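Local coordinates for protein putative arsenate reductase (Streptococcus mutans UA159, PDB 3FZ4) that is a putative arsenate reductase of the ArsC family, probably reducing arsenate or a related substrate through redox-active cysteine chemistry, at residues T113-E116 with D117-F120; S52-L56 with K57-N61. The protein carries 1 engineered substitution. All coordinates share one frame; numbering follows the deposited sequence. Where two conformers were deposited one is given.

Contact 1. Residues T113-E116 with D117-F120. With NA (sodium ion), chain B.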
loop_
_atom_site.group_PDB
_atom_site.type_symbol
_atom_site.label_atom_id
_atom_site.label_comp_id
_atom_site.label_asym_id
_atom_site.label_seq_id
_atom_site.Cartn_x
_atom_site.Cartn_y
_atom_site.Cartn_z
ATOM N N THR A 113 1.986 7.764 11.101
ATOM C CA THR A 113 2.930 7.674 12.207
ATOM C C THR A 113 4.315 7.444 11.598
ATOM O O THR A 113 4.437 6.877 10.514
ATOM C CB THR A 113 2.592 6.519 13.181
ATOM O OG1 THR A 113 2.480 5.314 12.421
ATOM C CG2 THR A 113 1.275 6.770 13.906
ATOM N N ALA A 114 5.360 7.862 12.294
ATOM C CA ALA A 114 6.753 7.735 11.809
ATOM C C ALA A 114 7.171 6.267 11.728
ATOM O O ALA A 114 6.854 5.464 12.621
ATOM C CB ALA A 114 7.664 8.477 12.769
ATOM N N TYR A 115 7.923 5.920 10.682
ATOM C CA TYR A 115 8.404 4.559 10.518
ATOM C C TYR A 115 9.311 4.129 11.667
ATOM O O TYR A 115 9.404 2.934 11.971
ATOM C CB TYR A 115 9.166 4.428 9.207
ATOM C CG TYR A 115 8.322 4.394 7.960
ATOM C CD1 TYR A 115 6.979 3.981 7.986
ATOM C CD2 TYR A 115 8.896 4.747 6.742
ATOM C CE1 TYR A 115 6.248 3.915 6.816
ATOM C CE2 TYR A 115 8.177 4.622 5.576
ATOM C CZ TYR A 115 6.858 4.212 5.614
ATOM O OH TYR A 115 6.187 4.118 4.416
ATOM N N GLU A 116 10.027 5.064 12.259
ATOM C CA GLU A 116 10.962 4.675 13.301
ATOM C C GLU A 116 10.277 3.925 14.432
ATOM O O GLU A 116 10.920 3.044 15.043
ATOM C CB GLU A 116 11.690 5.904 13.860
ATOM C CG GLU A 116 12.784 5.525 14.843
ATOM C CD GLU A 116 13.657 6.673 15.306
ATOM O OE1 GLU A 116 13.654 7.746 14.658
ATOM O OE2 GLU A 116 14.318 6.462 16.350
ATOM N N ASP A 117 9.002 4.260 14.669
ATOM C CA ASP A 117 8.172 3.596 15.706
ATOM C C ASP A 117 8.085 2.066 15.474
ATOM O O ASP A 117 7.904 1.310 16.438
ATOM C CB ASP A 117 6.742 4.175 15.798
ATOM C CG ASP A 117 6.686 5.679 16.126
ATOM O OD1 ASP A 117 7.708 6.330 16.415
ATOM O OD2 ASP A 117 5.548 6.208 16.072
ATOM N N LEU A 118 8.245 1.598 14.233
ATOM C CA LEU A 118 8.163 0.157 13.930
ATOM C C LEU A 118 9.289 -0.638 14.600
ATOM O O LEU A 118 9.138 -1.829 14.895
ATOM C CB LEU A 118 8.184 -0.056 12.425
ATOM C CG LEU A 118 6.963 0.522 11.694
ATOM C CD1 LEU A 118 7.285 0.582 10.231
ATOM C CD2 LEU A 118 5.653 -0.224 11.932
ATOM N N ASP A 119 10.424 0.030 14.822
ATOM C CA ASP A 119 11.531 -0.491 15.617
ATOM C C ASP A 119 12.218 -1.683 14.989
ATOM O O ASP A 119 12.484 -2.684 15.666
ATOM C CB ASP A 119 11.063 -0.795 17.054
ATOM C CG ASP A 119 12.218 -1.074 18.012
ATOM O OD1 ASP A 119 13.365 -0.641 17.777
ATOM O OD2 ASP A 119 11.980 -1.743 19.031
ATOM N N PHE A 120 12.493 -1.589 13.694
ATOM C CA PHE A 120 13.178 -2.662 12.997
ATOM C C PHE A 120 14.664 -2.602 13.295
ATOM O O PHE A 120 15.326 -3.642 13.305
ATOM C CB PHE A 120 12.923 -2.606 11.486
ATOM C CG PHE A 120 11.466 -2.776 11.089
ATOM C CD1 PHE A 120 10.591 -3.574 11.830
ATOM C CD2 PHE A 120 10.977 -2.122 9.952
ATOM C CE1 PHE A 120 9.264 -3.732 11.429
ATOM C CE2 PHE A 120 9.672 -2.276 9.561
ATOM C CZ PHE A 120 8.811 -3.080 10.299
ATOM O OXT PHE A 120 15.221 -1.527 13.539
HETATM NA NA NA B . 3.716 3.087 4.691
HETATM O O HOH W 1 4.704 8.980 14.926
#

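Contact 2. Residues S52-L56 with K57-N61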
loop_
_atom_site.group_PDB
_atom_site.type_symbol
_atom_site.label_atom_id
_atom_site.label_comp_id
_atom_site.label_asym_id
_atom_site.label_seq_id
_atom_site.Cartn_x
_atom_site.Cartn_y
_atom_site.Cartn_z
ATOM N N SER A 52 -3.489 -9.503 7.745
ATOM C CA SER A 52 -3.036 -8.303 8.452
ATOM C C SER A 52 -3.902 -7.880 9.635
ATOM O O SER A 52 -3.450 -7.134 10.507
ATOM C CB SER A 52 -2.928 -7.134 7.484
ATOM O OG SER A 52 -4.195 -6.718 7.041
ATOM N N GLY A 53 -5.152 -8.302 9.639
ATOM C CA GLY A 53 -6.107 -7.818 10.617
ATOM C C GLY A 53 -6.632 -6.428 10.317
ATOM O O GLY A 53 -7.427 -5.889 11.079
ATOM N N LEU A 54 -6.206 -5.834 9.203
ATOM C CA LEU A 54 -6.615 -4.475 8.845
ATOM C C LEU A 54 -7.867 -4.545 8.005
ATOM O O LEU A 54 -7.996 -5.444 7.156
ATOM C CB LEU A 54 -5.480 -3.754 8.106
ATOM C CG LEU A 54 -4.139 -3.676 8.859
ATOM C CD1 LEU A 54 -3.033 -3.163 7.948
ATOM C CD2 LEU A 54 -4.254 -2.844 10.141
ATOM N N GLU A 55 -8.797 -3.616 8.214
ATOM C CA GLU A 55 -10.048 -3.599 7.456
ATOM C C GLU A 55 -9.780 -3.307 5.970
ATOM O O GLU A 55 -8.826 -2.592 5.613
ATOM C CB GLU A 55 -11.052 -2.601 8.052
ATOM C CG GLU A 55 -10.868 -1.133 7.675
ATOM C CD GLU A 55 -11.886 -0.198 8.359
ATOM O OE1 GLU A 55 -12.783 0.350 7.676
ATOM O OE2 GLU A 55 -11.798 -0.017 9.590
ATOM N N LEU A 56 -10.625 -3.848 5.106
ATOM C CA LEU A 56 -10.445 -3.774 3.668
ATOM C C LEU A 56 -10.249 -2.359 3.157
ATOM O O LEU A 56 -9.384 -2.106 2.320
ATOM C CB LEU A 56 -11.639 -4.436 2.950
ATOM C CG LEU A 56 -11.618 -4.441 1.422
ATOM C CD1 LEU A 56 -10.369 -5.172 0.921
ATOM C CD2 LEU A 56 -12.886 -5.123 0.871
ATOM N N LYS A 57 -11.034 -1.416 3.666
ATOM C CA LYS A 57 -10.987 -0.070 3.146
ATOM C C LYS A 57 -9.623 0.602 3.376
ATOM O O LYS A 57 -9.235 1.503 2.637
ATOM C CB LYS A 57 -12.110 0.725 3.793
ATOM C CG LYS A 57 -12.322 2.039 3.154
ATOM C CD LYS A 57 -13.273 2.884 3.978
ATOM C CE LYS A 57 -13.661 4.119 3.219
ATOM N NZ LYS A 57 -14.266 5.141 4.114
ATOM N N LYS A 58 -8.889 0.132 4.392
ATOM C CA LYS A 58 -7.576 0.688 4.692
ATOM C C LYS A 58 -6.559 0.476 3.563
ATOM O O LYS A 58 -5.542 1.163 3.496
ATOM C CB LYS A 58 -7.018 0.149 6.003
ATOM C CG LYS A 58 -7.718 0.749 7.199
ATOM C CD LYS A 58 -7.249 0.160 8.515
ATOM C CE LYS A 58 -7.574 1.101 9.687
ATOM N NZ LYS A 58 -8.764 1.995 9.437
ATOM N N PHE A 59 -6.822 -0.495 2.690
ATOM C CA PHE A 59 -5.949 -0.750 1.570
ATOM C C PHE A 59 -6.241 0.066 0.330
ATOM O O PHE A 59 -5.475 -0.005 -0.631
ATOM C CB PHE A 59 -6.008 -2.239 1.208
ATOM C CG PHE A 59 -5.352 -3.125 2.247
ATOM C CD1 PHE A 59 -4.008 -3.486 2.127
ATOM C CD2 PHE A 59 -6.097 -3.589 3.346
ATOM C CE1 PHE A 59 -3.409 -4.277 3.084
ATOM C CE2 PHE A 59 -5.498 -4.390 4.299
ATOM C CZ PHE A 59 -4.168 -4.735 4.169
ATOM N N PHE A 60 -7.342 0.810 0.324
ATOM C CA PHE A 60 -7.726 1.571 -0.840
ATOM C C PHE A 60 -7.390 3.039 -0.752
ATOM O O PHE A 60 -7.444 3.668 0.325
ATOM C CB PHE A 60 -9.233 1.467 -1.074
ATOM C CG PHE A 60 -9.649 0.141 -1.660
ATOM C CD1 PHE A 60 -9.799 -0.987 -0.830
ATOM C CD2 PHE A 60 -9.860 0.015 -3.034
ATOM C CE1 PHE A 60 -10.159 -2.231 -1.380
ATOM C CE2 PHE A 60 -10.217 -1.218 -3.591
ATOM C CZ PHE A 60 -10.381 -2.333 -2.760
ATOM N N ASN A 61 -7.075 3.588 -1.915
ATOM C CA ASN A 61 -6.778 5.010 -2.044
ATOM C C ASN A 61 -8.105 5.756 -2.207
ATOM O O ASN A 61 -8.501 6.118 -3.311
ATOM C CB ASN A 61 -5.872 5.193 -3.260
ATOM C CG ASN A 61 -5.485 6.603 -3.496
ATOM O OD1 ASN A 61 -5.591 7.447 -2.624
ATOM N ND2 ASN A 61 -5.015 6.873 -4.702
#

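Contact 1. Residues T113-E116 with D117-F120
A short 3-10 helix, residues 115-118, brings Ala114, Tyr115 and Glu116 onto Asp117, Leu118 and Asp119. The evidence is a run of three backbone hydrogen bonds, each to the carbonyl three residues back: Asp117 N to Ala114 O at 3.2 Å, Leu118 N to Tyr115 O at 2.9 Å and Asp119 N to Glu116 O at 3.1 Å. The middle bond is the shortest and, at 155° about its hydrogen, the straightest. Asp117 turns back over the first carbonyl, its CG anti to its own carbonyl carbon (chi1 -59°). From there Asp117 OD2 lies 4.1 Å from Ala114 N, and a water bridges the two, donating to Asp117 OD2 at 3.1 Å and accepting from Ala114 N at 2.9 Å. In this thioredoxin-clan fold the turn follows the outer strand 105-109 and is fastened to helix 14-26, where the Glu22 carboxylate accepts from the N-H groups of both Tyr115 and Glu116. On the inner side the side chains of Tyr115 and Leu118 run side by side, both touching Leu100 of strand 99-102; Leu118 CD1 approaches Tyr115 CD1 obliquely at 4.1 Å, while its CG rests against Tyr115 O. The buried Tyr115 ring continues past this methyl to the sodium ion, which sits at the ring edge in its plane, 2.7 Å from Tyr115 OH. Gln108 O and Gly110 O, near the end of strand 105-109 and just beyond it, are the other protein ligands of the ion.

Contact 2. Residues S52-L56 with K57-N61
Phe59 and Lys58 swing back toward Ser52-Glu55 because each CG lies anti to its own carbonyl carbon (chi1 -70° for Phe59), while Glu55 CG, in the conformer given, is tucked between backbone N and carbonyl carbon (chi1 81°) and comes up to the lysine chain. The Phe59 ring presents its edge to oxygen: Ser52 OG lies near the ring plane, 3.5 Å from Phe59 CZ, and Glu55 O and Leu56 O also face the rim. This geometry is consistent with weak electrostatic attraction to the ring hydrogens. Leu54 CB adds an oblique apolar contact, 3.9 Å from Phe59 CE2. Ser52 OG is itself held by two bonds, accepting from Leu54 N at 3.1 Å and pairing with Trp48 O in helix 42-51. In that same conformer Glu55 and Lys58 cross at about a right angle, with their CG atoms 3.7 Å apart; the salt bridge beyond, Glu55 OE2 to Lys58 NZ at 3.6 Å, is long, and doubtful because Glu55 has a second conformer. Leu56 crosses Phe60 at a slant, its CD1 3.7 Å from Phe60 CE1. Two backbone hydrogen bonds close the turn, Lys58 N to Glu55 O and Phe59 N to Leu56 O, both 3.0 Å, the second at 159°. An ST turn at Ser52, just after helix 42-51, leads into a 3-10 turn, from which Leu56 and the following Phe60 pack on helix 81-90, within the helical region that ArsC proteins insert into the thioredoxin fold.

From the N terminus the chain lays down strand 5-9, helix 14-26, strand 30-34 and helix 42-51 before contact 2 closes its local turn on the way to helix 65-69. The remaining helices and the hairpin of strands 99-102 and 105-109 follow, and contact 1 then closes the last turn at the C terminus. The two are in series, neither nested nor crossing, with centres 19 Å apart and nearest atoms about 10 Å apart. Strand 105-109 relates them: Leu54 and Phe59 of contact 2 touch Ile109, whereas Leu118 of contact 1 touches Gln108. Contact 2 ties the helical region to this strand; contact 1 ties the sheet to helix 14-26.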